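Local coordinates for five-membered-cyclitol-phosphate synthase (Streptomyces citricolor, PDB 6K96), which belongs to the myo-inositol-1-phosphate synthase family and binds NAD in a domain of Rossmann type, at residues Glu3-Ala8 with Asp302-Ala307; Glu126-Ser131 with Ile141-Ala146. All blocks are in the same frame, centred on the assembly; numbering follows the deposited sequence.

Interaction 1: residues Glu3-Ala8 with Asp302-Ala307; sequences ESIRLA and DLIRIA
Leu7 and Ile304 pack at about a right angle where strand 5-10 of the Rossmann-type parallel sheet is covered by helix 292-313. The short axes run 9.9 Å apart at 118°, and the strand offers the helix alternate residues, Ile5 and Leu7. Both branches of Leu7 are used: CD1 meets CG2 of Ile304 at 3.8 Å, while CD2 lies 4.0 Å from CD1 of Ile304. With CG1 of Ile304 between the backbone N and the carbonyl carbon (chi1 56°), CG2 is the branch turned to Leu7 CD1, while only the terminal CD1 of the longer branch comes near Leu7 CD2. This is the close, buried and wholly apolar half of the contact. Leu55 on the neighbouring strand 55-62 and Val127 on strand 127-130 continue the hydrophobic layer.

Toward the N-terminus the grip fades. Glu3 is exposed and Arg6 partly so; they take no part in the helix contact. OE2 of Glu3 instead approaches the edge of the Arg6 guanidinium, in its plane, in a long salt bridge, and Arg6 NE is bonded to the carbonyl of Lys124. Back on the helix, the buried Arg305 lends the contact its CG, and its polar end leads away, NE to the carbonyl of Ile50 and NH2 to that of Arg44. Ile5 CD1 rests 3.7 Å from Ile304 O and 3.8 Å from Arg305 CG.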
ATOM      1  N   GLU B   3     -12.686  -5.284  43.680  1.00 59.75           N
ATOM      2  CA  GLU B   3     -12.430  -4.090  44.563  1.00 61.60           C
ATOM      3  C   GLU B   3     -11.755  -2.964  43.758  1.00 59.40           C
ATOM      4  O   GLU B   3     -10.552  -3.065  43.450  1.00 56.56           O
ATOM      5  CB  GLU B   3     -11.616  -4.486  45.792  1.00 64.44           C
ATOM      6  CG  GLU B   3     -10.692  -3.388  46.332  1.00 67.59           C
ATOM      7  CD  GLU B   3     -11.252  -2.286  47.225  1.00 70.33           C
ATOM      8  OE1 GLU B   3     -12.408  -1.840  46.996  1.00 68.82           O
ATOM      9  OE2 GLU B   3     -10.494  -1.853  48.163  1.00 72.61           O
ATOM     10  N   SER B   4     -12.518  -1.908  43.488  1.00 58.27           N
ATOM     11  CA  SER B   4     -12.291  -0.930  42.395  1.00 59.28           C
ATOM     12  C   SER B   4     -11.118  -0.004  42.759  1.00 57.86           C
ATOM     13  O   SER B   4     -11.019   0.390  43.941  1.00 59.56           O
ATOM     14  CB  SER B   4     -13.583  -0.189  42.123  1.00 60.88           C
ATOM     15  OG  SER B   4     -13.520   0.563  40.923  1.00 63.91           O
ATOM     16  N   ILE B   5     -10.247   0.297  41.790  1.00 55.35           N
ATOM     17  CA  ILE B   5      -9.149   1.309  41.909  1.00 55.33           C
ATOM     18  C   ILE B   5      -9.735   2.725  41.980  1.00 55.31           C
ATOM     19  O   ILE B   5     -10.427   3.132  41.028  1.00 56.20           O
ATOM     20  CB  ILE B   5      -8.176   1.287  40.720  1.00 54.18           C
ATOM     21  CG1 ILE B   5      -7.461  -0.051  40.509  1.00 55.20           C
ATOM     22  CG2 ILE B   5      -7.194   2.423  40.883  1.00 54.22           C
ATOM     23  CD1 ILE B   5      -6.735  -0.134  39.158  1.00 53.76           C
ATOM     24  N   ARG B   6      -9.395   3.473  43.025  1.00 53.94           N
ATOM     25  CA  ARG B   6      -9.702   4.915  43.152  1.00 54.13           C
ATOM     26  C   ARG B   6      -8.562   5.693  42.450  1.00 52.69           C
ATOM     27  O   ARG B   6      -7.406   5.759  42.978  1.00 52.86           O
ATOM     28  CB  ARG B   6      -9.947   5.238  44.636  1.00 55.72           C
ATOM     29  CG  ARG B   6     -11.092   4.459  45.277  1.00 55.78           C
ATOM     30  CD  ARG B   6     -11.141   4.503  46.799  1.00 56.83           C
ATOM     31  NE  ARG B   6      -9.969   3.903  47.446  1.00 57.84           N
ATOM     32  CZ  ARG B   6      -9.830   2.639  47.889  1.00 59.54           C
ATOM     33  NH1 ARG B   6     -10.798   1.743  47.748  1.00 61.64           N
ATOM     34  NH2 ARG B   6      -8.691   2.259  48.454  1.00 58.30           N
ATOM     35  N   LEU B   7      -8.852   6.235  41.264  1.00 48.53           N
ATOM     36  CA  LEU B   7      -7.816   6.616  40.280  1.00 46.62           C
ATOM     37  C   LEU B   7      -7.874   8.123  40.052  1.00 44.75           C
ATOM     38  O   LEU B   7      -8.949   8.649  39.764  1.00 42.34           O
ATOM     39  CB  LEU B   7      -8.009   5.830  38.979  1.00 46.98           C
ATOM     40  CG  LEU B   7      -6.985   6.116  37.876  1.00 45.92           C
ATOM     41  CD1 LEU B   7      -5.639   5.498  38.197  1.00 45.82           C
ATOM     42  CD2 LEU B   7      -7.497   5.629  36.529  1.00 45.24           C
ATOM     43  N   ALA B   8      -6.719   8.767  40.235  1.00 44.53           N
ATOM     44  CA  ALA B   8      -6.537  10.228  40.138  1.00 44.13           C
ATOM     45  C   ALA B   8      -5.762  10.499  38.850  1.00 43.00           C
ATOM     46  O   ALA B   8      -4.955   9.623  38.460  1.00 41.53           O
ATOM     47  CB  ALA B   8      -5.824  10.759  41.346  1.00 44.46           C
ATOM     48  N   ASP B 302      -2.927  -1.878  32.209  1.00 38.69           N
ATOM     49  CA  ASP B 302      -1.887  -2.764  32.795  1.00 40.05           C
ATOM     50  C   ASP B 302      -1.215  -2.007  33.970  1.00 39.87           C
ATOM     51  O   ASP B 302      -1.411  -2.415  35.107  1.00 39.08           O
ATOM     52  CB  ASP B 302      -0.900  -3.155  31.680  1.00 41.63           C
ATOM     53  CG  ASP B 302      -1.121  -4.536  31.093  1.00 45.25           C
ATOM     54  OD1 ASP B 302      -0.623  -5.479  31.704  1.00 50.91           O
ATOM     55  OD2 ASP B 302      -1.764  -4.676  30.014  1.00 48.98           O
ATOM     56  N   LEU B 303      -0.530  -0.884  33.701  1.00 39.00           N
ATOM     57  CA  LEU B 303       0.288  -0.148  34.698  1.00 39.67           C
ATOM     58  C   LEU B 303      -0.566   0.288  35.904  1.00 38.82           C
ATOM     59  O   LEU B 303      -0.077   0.154  37.026  1.00 38.60           O
ATOM     60  CB  LEU B 303       0.955   1.070  34.034  1.00 39.68           C
ATOM     61  CG  LEU B 303       1.963   0.764  32.936  1.00 39.13           C
ATOM     62  CD1 LEU B 303       2.591   2.046  32.456  1.00 39.48           C
ATOM     63  CD2 LEU B 303       3.037  -0.196  33.403  1.00 39.73           C
ATOM     64  N   ILE B 304      -1.761   0.841  35.707  1.00 37.91           N
ATOM     65  CA  ILE B 304      -2.540   1.365  36.867  1.00 39.69           C
ATOM     66  C   ILE B 304      -2.937   0.201  37.768  1.00 41.20           C
ATOM     67  O   ILE B 304      -3.062   0.415  38.982  1.00 42.53           O
ATOM     68  CB  ILE B 304      -3.771   2.203  36.509  1.00 39.35           C
ATOM     69  CG1 ILE B 304      -4.733   1.429  35.610  1.00 40.16           C
ATOM     70  CG2 ILE B 304      -3.354   3.542  35.934  1.00 38.48           C
ATOM     71  CD1 ILE B 304      -5.894   2.258  35.148  1.00 40.83           C
ATOM     72  N   ARG B 305      -3.162  -0.982  37.208  1.00 42.69           N
ATOM     73  CA  ARG B 305      -3.550  -2.145  38.039  1.00 44.13           C
ATOM     74  C   ARG B 305      -2.270  -2.679  38.688  1.00 44.33           C
ATOM     75  O   ARG B 305      -2.366  -3.181  39.846  1.00 44.97           O
ATOM     76  CB  ARG B 305      -4.254  -3.247  37.247  1.00 44.41           C
ATOM     77  CG  ARG B 305      -5.702  -2.977  36.864  1.00 45.29           C
ATOM     78  CD  ARG B 305      -5.985  -3.372  35.418  1.00 44.71           C
ATOM     79  NE  ARG B 305      -6.258  -4.764  35.110  1.00 45.43           N
ATOM     80  CZ  ARG B 305      -5.998  -5.373  33.941  1.00 44.84           C
ATOM     81  NH1 ARG B 305      -5.433  -4.757  32.924  1.00 44.43           N
ATOM     82  NH2 ARG B 305      -6.318  -6.628  33.772  1.00 45.56           N
ATOM     83  N   ILE B 306      -1.125  -2.603  37.993  1.00 42.57           N
ATOM     84  CA  ILE B 306       0.145  -3.081  38.593  1.00 41.82           C
ATOM     85  C   ILE B 306       0.372  -2.224  39.827  1.00 41.08           C
ATOM     86  O   ILE B 306       0.662  -2.787  40.897  1.00 41.65           O
ATOM     87  CB  ILE B 306       1.329  -3.064  37.627  1.00 41.66           C
ATOM     88  CG1 ILE B 306       1.113  -3.932  36.395  1.00 42.57           C
ATOM     89  CG2 ILE B 306       2.570  -3.526  38.365  1.00 43.39           C
ATOM     90  CD1 ILE B 306       2.096  -3.617  35.273  1.00 42.88           C
ATOM     91  N   ALA B 307       0.133  -0.924  39.663  1.00 40.79           N
ATOM     92  CA  ALA B 307       0.230   0.142  40.686  1.00 39.71           C
ATOM     93  C   ALA B 307      -0.639  -0.196  41.893  1.00 39.96           C
ATOM     94  O   ALA B 307      -0.076  -0.418  42.984  1.00 40.97           O
ATOM     95  CB  ALA B 307      -0.187   1.458  40.073  1.00 39.63           C
TER

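Interaction 2: residues Glu126-Ser131 with Ile141-Ala146; sequences EVLLYS and IAYARA. With NAD (nicotinamide-adenine-dinucleotide), chain G.
Tyr143, reaching from helix 137-149, lies against both Leu128 and Tyr130 of strand 127-130, and its hydroxyl arrives at the adenine of NAD. Its CG stands beside the backbone N and anti to the carbonyl carbon (chi1 -76°), which carries the ring across the end of the strand, on the side of strand 5-10, toward the adenine; there Tyr143 also touches Ala10.

Starting at the root, CB of Tyr143 meets two strand side chains: CD2 of Leu128 and CD1 of Tyr130 each approach it at 4.0 Å. The same Leu128 methyl also touches the helix backbone, 3.6 Å from Tyr143 O. Further out, CD2 of Tyr143 comes in at the edge of the Tyr130 ring, near its plane, and lies 3.9 Å from CE1. The two tyrosine side chains cross at about a right angle. Tyr130 presents this edge with its own CG anti to the backbone N (chi1 178°), and its side chain also touches Asn156 of the next strand.

Past the middle of the ring NAD joins the partners. CE2 and CZ of Tyr143 lie 4.0 and 3.9 Å from N1A of NAD, and OH closes to 3.0 Å from the same nitrogen. The buried hydroxyl accepts a hydrogen bond from the backbone N of Leu101, a bond that helps fix where the phenol ends, while Ile116 of helix 111-122 packs on the side chain.

At the end of the strand, Ser131 meets another part of the dinucleotide, its backbone O lying 3.4 Å from C5D of NAD. Strand, helix and the following strand 153-156 form a beta-alpha-beta unit, and a nucleotide bound at the C-terminal ends of such parallel strands is the hallmark of the Rossmann fold.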
ATOM      1  N   GLU B 126      -5.695   5.957  45.111  1.00 55.29           N
ATOM      2  CA  GLU B 126      -4.700   4.883  45.317  1.00 53.78           C
ATOM      3  C   GLU B 126      -3.565   5.102  44.335  1.00 51.95           C
ATOM      4  O   GLU B 126      -2.398   4.806  44.690  1.00 54.94           O
ATOM      5  CB  GLU B 126      -5.301   3.510  45.062  1.00 54.77           C
ATOM      6  CG  GLU B 126      -6.238   3.015  46.141  1.00 57.14           C
ATOM      7  CD  GLU B 126      -6.608   1.545  45.953  1.00 59.02           C
ATOM      8  OE1 GLU B 126      -7.578   1.259  45.187  1.00 61.92           O
ATOM      9  OE2 GLU B 126      -5.930   0.684  46.545  1.00 59.42           O
ATOM     10  N   VAL B 127      -3.912   5.620  43.161  1.00 47.81           N
ATOM     11  CA  VAL B 127      -2.987   5.786  42.012  1.00 44.33           C
ATOM     12  C   VAL B 127      -3.209   7.191  41.478  1.00 42.29           C
ATOM     13  O   VAL B 127      -4.375   7.570  41.245  1.00 42.53           O
ATOM     14  CB  VAL B 127      -3.258   4.732  40.922  1.00 44.08           C
ATOM     15  CG1 VAL B 127      -2.330   4.915  39.736  1.00 44.21           C
ATOM     16  CG2 VAL B 127      -3.175   3.303  41.440  1.00 43.75           C
ATOM     17  N   LEU B 128      -2.132   7.923  41.251  1.00 40.72           N
ATOM     18  CA  LEU B 128      -2.182   9.157  40.443  1.00 39.09           C
ATOM     19  C   LEU B 128      -1.545   8.834  39.096  1.00 38.28           C
ATOM     20  O   LEU B 128      -0.399   8.393  39.091  1.00 38.85           O
ATOM     21  CB  LEU B 128      -1.449  10.292  41.146  1.00 39.02           C
ATOM     22  CG  LEU B 128      -1.384  11.550  40.285  1.00 38.41           C
ATOM     23  CD1 LEU B 128      -2.741  12.164  40.136  1.00 38.16           C
ATOM     24  CD2 LEU B 128      -0.427  12.553  40.832  1.00 38.76           C
ATOM     25  N   LEU B 129      -2.316   8.957  38.017  1.00 38.01           N
ATOM     26  CA  LEU B 129      -1.862   8.801  36.611  1.00 37.57           C
ATOM     27  C   LEU B 129      -1.417  10.168  36.069  1.00 37.59           C
ATOM     28  O   LEU B 129      -2.267  11.089  35.860  1.00 38.71           O
ATOM     29  CB  LEU B 129      -3.009   8.225  35.770  1.00 38.01           C
ATOM     30  CG  LEU B 129      -2.690   7.996  34.292  1.00 37.32           C
ATOM     31  CD1 LEU B 129      -1.586   6.961  34.130  1.00 37.06           C
ATOM     32  CD2 LEU B 129      -3.943   7.592  33.542  1.00 37.89           C
ATOM     33  N   TYR B 130      -0.125  10.297  35.816  1.00 36.14           N
ATOM     34  CA  TYR B 130       0.464  11.502  35.227  1.00 35.54           C
ATOM     35  C   TYR B 130       0.349  11.420  33.719  1.00 34.93           C
ATOM     36  O   TYR B 130       1.067  10.591  33.105  1.00 36.16           O
ATOM     37  CB  TYR B 130       1.923  11.612  35.667  1.00 35.64           C
ATOM     38  CG  TYR B 130       2.645  12.798  35.084  1.00 35.22           C
ATOM     39  CD1 TYR B 130       2.410  14.074  35.577  1.00 35.54           C
ATOM     40  CD2 TYR B 130       3.536  12.656  34.031  1.00 34.92           C
ATOM     41  CE1 TYR B 130       3.077  15.181  35.066  1.00 35.82           C
ATOM     42  CE2 TYR B 130       4.192  13.759  33.497  1.00 35.74           C
ATOM     43  CZ  TYR B 130       3.981  15.025  34.028  1.00 35.62           C
ATOM     44  OH  TYR B 130       4.647  16.107  33.534  1.00 35.54           O
ATOM     45  N   SER B 131      -0.474  12.248  33.115  1.00 34.49           N
ATOM     46  CA  SER B 131      -0.774  12.082  31.670  1.00 34.95           C
ATOM     47  C   SER B 131      -0.751  13.441  30.977  1.00 34.19           C
ATOM     48  O   SER B 131      -1.591  13.681  30.088  1.00 35.49           O
ATOM     49  CB  SER B 131      -2.090  11.379  31.468  1.00 36.27           C
ATOM     50  OG  SER B 131      -2.094  10.643  30.235  1.00 38.66           O
ATOM     51  N   ILE B 141       8.053  15.781  38.127  1.00 42.05           N
ATOM     52  CA  ILE B 141       8.674  15.778  39.493  1.00 43.03           C
ATOM     53  C   ILE B 141       7.609  16.200  40.516  1.00 42.41           C
ATOM     54  O   ILE B 141       7.477  15.532  41.534  1.00 42.99           O
ATOM     55  CB  ILE B 141       9.924  16.702  39.521  1.00 44.06           C
ATOM     56  CG1 ILE B 141      11.195  15.952  39.116  1.00 43.79           C
ATOM     57  CG2 ILE B 141      10.075  17.389  40.868  1.00 45.07           C
ATOM     58  CD1 ILE B 141      11.411  14.702  39.927  1.00 44.56           C
ATOM     59  N   ALA B 142       6.888  17.291  40.237  1.00 41.91           N
ATOM     60  CA  ALA B 142       5.962  17.976  41.170  1.00 41.18           C
ATOM     61  C   ALA B 142       4.802  17.049  41.493  1.00 40.88           C
ATOM     62  O   ALA B 142       4.646  16.738  42.676  1.00 42.03           O
ATOM     63  CB  ALA B 142       5.506  19.306  40.622  1.00 40.70           C
ATOM     64  N   TYR B 143       4.023  16.616  40.499  1.00 40.07           N
ATOM     65  CA  TYR B 143       2.920  15.656  40.726  1.00 40.15           C
ATOM     66  C   TYR B 143       3.446  14.409  41.435  1.00 40.91           C
ATOM     67  O   TYR B 143       2.696  13.788  42.208  1.00 41.04           O
ATOM     68  CB  TYR B 143       2.202  15.279  39.418  1.00 39.37           C
ATOM     69  CG  TYR B 143       1.285  16.370  38.948  1.00 37.60           C
ATOM     70  CD1 TYR B 143       0.043  16.543  39.532  1.00 37.38           C
ATOM     71  CD2 TYR B 143       1.697  17.276  38.004  1.00 37.16           C
ATOM     72  CE1 TYR B 143      -0.791  17.588  39.161  1.00 37.40           C
ATOM     73  CE2 TYR B 143       0.890  18.338  37.643  1.00 37.27           C
ATOM     74  CZ  TYR B 143      -0.349  18.500  38.223  1.00 37.19           C
ATOM     75  OH  TYR B 143      -1.147  19.518  37.798  1.00 37.41           O
ATOM     76  N   ALA B 144       4.701  14.048  41.205  1.00 42.06           N
ATOM     77  CA  ALA B 144       5.287  12.835  41.817  1.00 44.16           C
ATOM     78  C   ALA B 144       5.530  13.070  43.329  1.00 45.37           C
ATOM     79  O   ALA B 144       5.253  12.183  44.154  1.00 44.69           O
ATOM     80  CB  ALA B 144       6.518  12.419  41.031  1.00 43.71           C
ATOM     81  N   ARG B 145       5.997  14.239  43.722  1.00 48.40           N
ATOM     82  CA  ARG B 145       6.271  14.510  45.165  1.00 52.07           C
ATOM     83  C   ARG B 145       4.923  14.724  45.859  1.00 51.57           C
ATOM     84  O   ARG B 145       4.769  14.265  46.999  1.00 50.94           O
ATOM     85  CB  ARG B 145       7.275  15.649  45.288  1.00 54.91           C
ATOM     86  CG  ARG B 145       8.578  15.303  44.577  1.00 58.53           C
ATOM     87  CD  ARG B 145       9.798  15.950  45.187  1.00 65.87           C
ATOM     88  NE  ARG B 145      10.029  17.303  44.690  1.00 68.10           N
ATOM     89  CZ  ARG B 145      10.894  18.153  45.219  1.00 73.96           C
ATOM     90  NH1 ARG B 145      11.608  17.802  46.281  1.00 77.92           N
ATOM     91  NH2 ARG B 145      11.044  19.358  44.692  1.00 76.07           N
ATOM     92  N   ALA B 146       3.954  15.294  45.125  1.00 51.10           N
ATOM     93  CA  ALA B 146       2.560  15.494  45.584  1.00 49.55           C
ATOM     94  C   ALA B 146       1.999  14.135  45.964  1.00 49.60           C
ATOM     95  O   ALA B 146       1.475  14.012  47.054  1.00 50.88           O
ATOM     96  CB  ALA B 146       1.746  16.161  44.521  1.00 48.26           C
TER
HETATM   97  PA  NAD G 400      -3.278  15.165  25.594  1.00 29.78           P
HETATM   98  O1A NAD G 400      -2.596  16.310  24.950  1.00 29.76           O
HETATM   99  O2A NAD G 400      -4.545  14.705  24.926  1.00 30.34           O
HETATM  100  O5B NAD G 400      -3.504  15.318  27.148  1.00 30.93           O
HETATM  101  C5B NAD G 400      -2.728  16.367  27.772  1.00 33.59           C
HETATM  102  C4B NAD G 400      -3.556  17.012  28.852  1.00 35.21           C
HETATM  103  O4B NAD G 400      -2.735  17.665  29.878  1.00 36.59           O
HETATM  104  C3B NAD G 400      -4.485  18.107  28.319  1.00 36.05           C
HETATM  105  O3B NAD G 400      -5.756  17.957  28.938  1.00 36.05           O
HETATM  106  C2B NAD G 400      -3.801  19.377  28.820  1.00 37.11           C
HETATM  107  O2B NAD G 400      -4.786  20.366  28.733  1.00 37.92           O
HETATM  108  C1B NAD G 400      -3.388  18.882  30.210  1.00 37.63           C
HETATM  109  N9A NAD G 400      -2.451  19.691  30.965  1.00 39.08           N
HETATM  110  C8A NAD G 400      -1.496  20.500  30.399  1.00 40.23           C
HETATM  111  N7A NAD G 400      -0.702  21.056  31.285  1.00 41.35           N
HETATM  112  C5A NAD G 400      -1.135  20.563  32.511  1.00 40.54           C
HETATM  113  C6A NAD G 400      -0.676  20.789  33.825  1.00 41.38           C
HETATM  114  N6A NAD G 400       0.365  21.567  34.099  1.00 40.98           N
HETATM  115  N1A NAD G 400      -1.292  20.117  34.836  1.00 42.21           N
HETATM  116  C2A NAD G 400      -2.339  19.333  34.517  1.00 41.28           C
HETATM  117  N3A NAD G 400      -2.861  19.067  33.322  1.00 40.11           N
HETATM  118  C4A NAD G 400      -2.208  19.708  32.334  1.00 40.05           C
HETATM  119  O3  NAD G 400      -2.255  13.953  25.599  1.00 28.66           O
HETATM  120  PN  NAD G 400      -2.537  12.374  25.488  1.00 27.10           P
HETATM  121  O1N NAD G 400      -3.521  12.020  26.535  1.00 27.10           O
HETATM  122  O2N NAD G 400      -2.758  12.158  24.022  1.00 27.21           O
HETATM  123  O5D NAD G 400      -1.097  11.792  25.922  1.00 27.40           O
HETATM  124  C5D NAD G 400      -0.607  12.125  27.286  1.00 27.59           C
HETATM  125  C4D NAD G 400       0.857  11.813  27.380  1.00 27.48           C
HETATM  126  O4D NAD G 400       1.113  10.399  27.216  1.00 26.98           O
HETATM  127  C3D NAD G 400       1.691  12.533  26.311  1.00 27.60           C
HETATM  128  O3D NAD G 400       2.910  12.911  26.913  1.00 28.24           O
HETATM  129  C2D NAD G 400       2.026  11.412  25.331  1.00 27.35           C
HETATM  130  O2D NAD G 400       3.245  11.532  24.622  1.00 27.16           O
HETATM  131  C1D NAD G 400       2.190  10.230  26.284  1.00 27.20           C
HETATM  132  N1N NAD G 400       2.134   8.951  25.514  1.00 26.92           N
HETATM  133  C2N NAD G 400       1.048   8.732  24.600  1.00 26.96           C
HETATM  134  C3N NAD G 400       1.044   7.659  23.726  1.00 26.33           C
HETATM  135  C7N NAD G 400      -0.160   7.475  22.820  1.00 26.37           C
HETATM  136  O7N NAD G 400      -1.143   8.192  22.963  1.00 26.14           O
HETATM  137  N7N NAD G 400      -0.100   6.537  21.879  1.00 26.09           N
HETATM  138  C4N NAD G 400       2.155   6.817  23.739  1.00 26.22           C
HETATM  139  C5N NAD G 400       3.109   6.935  24.742  1.00 26.46           C
HETATM  140  C6N NAD G 400       3.130   8.049  25.560  1.00 26.73           C

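The two contacts lie on opposite faces of one parallel sheet, their centres 13 Å apart. Strands 5-10 and 127-130 are neighbours in it, and Ala8 joins them: its O lies 2.8 Å from Leu129 N and its N 2.8 Å from Val127 O, both probable hydrogen bonds. On the face of interaction 2, Ala8 CB packs 3.6 Å from Leu128 CD1; on the face of interaction 1, Val127 touches Leu7 and Ala307. Interaction 2 is nested within the long loop that interaction 1 closes. It reaches NAD directly through Tyr143 and Ser131, whereas in interaction 1 the nearest atoms of the Ile304 side chain and NAD are about 12 Å apart.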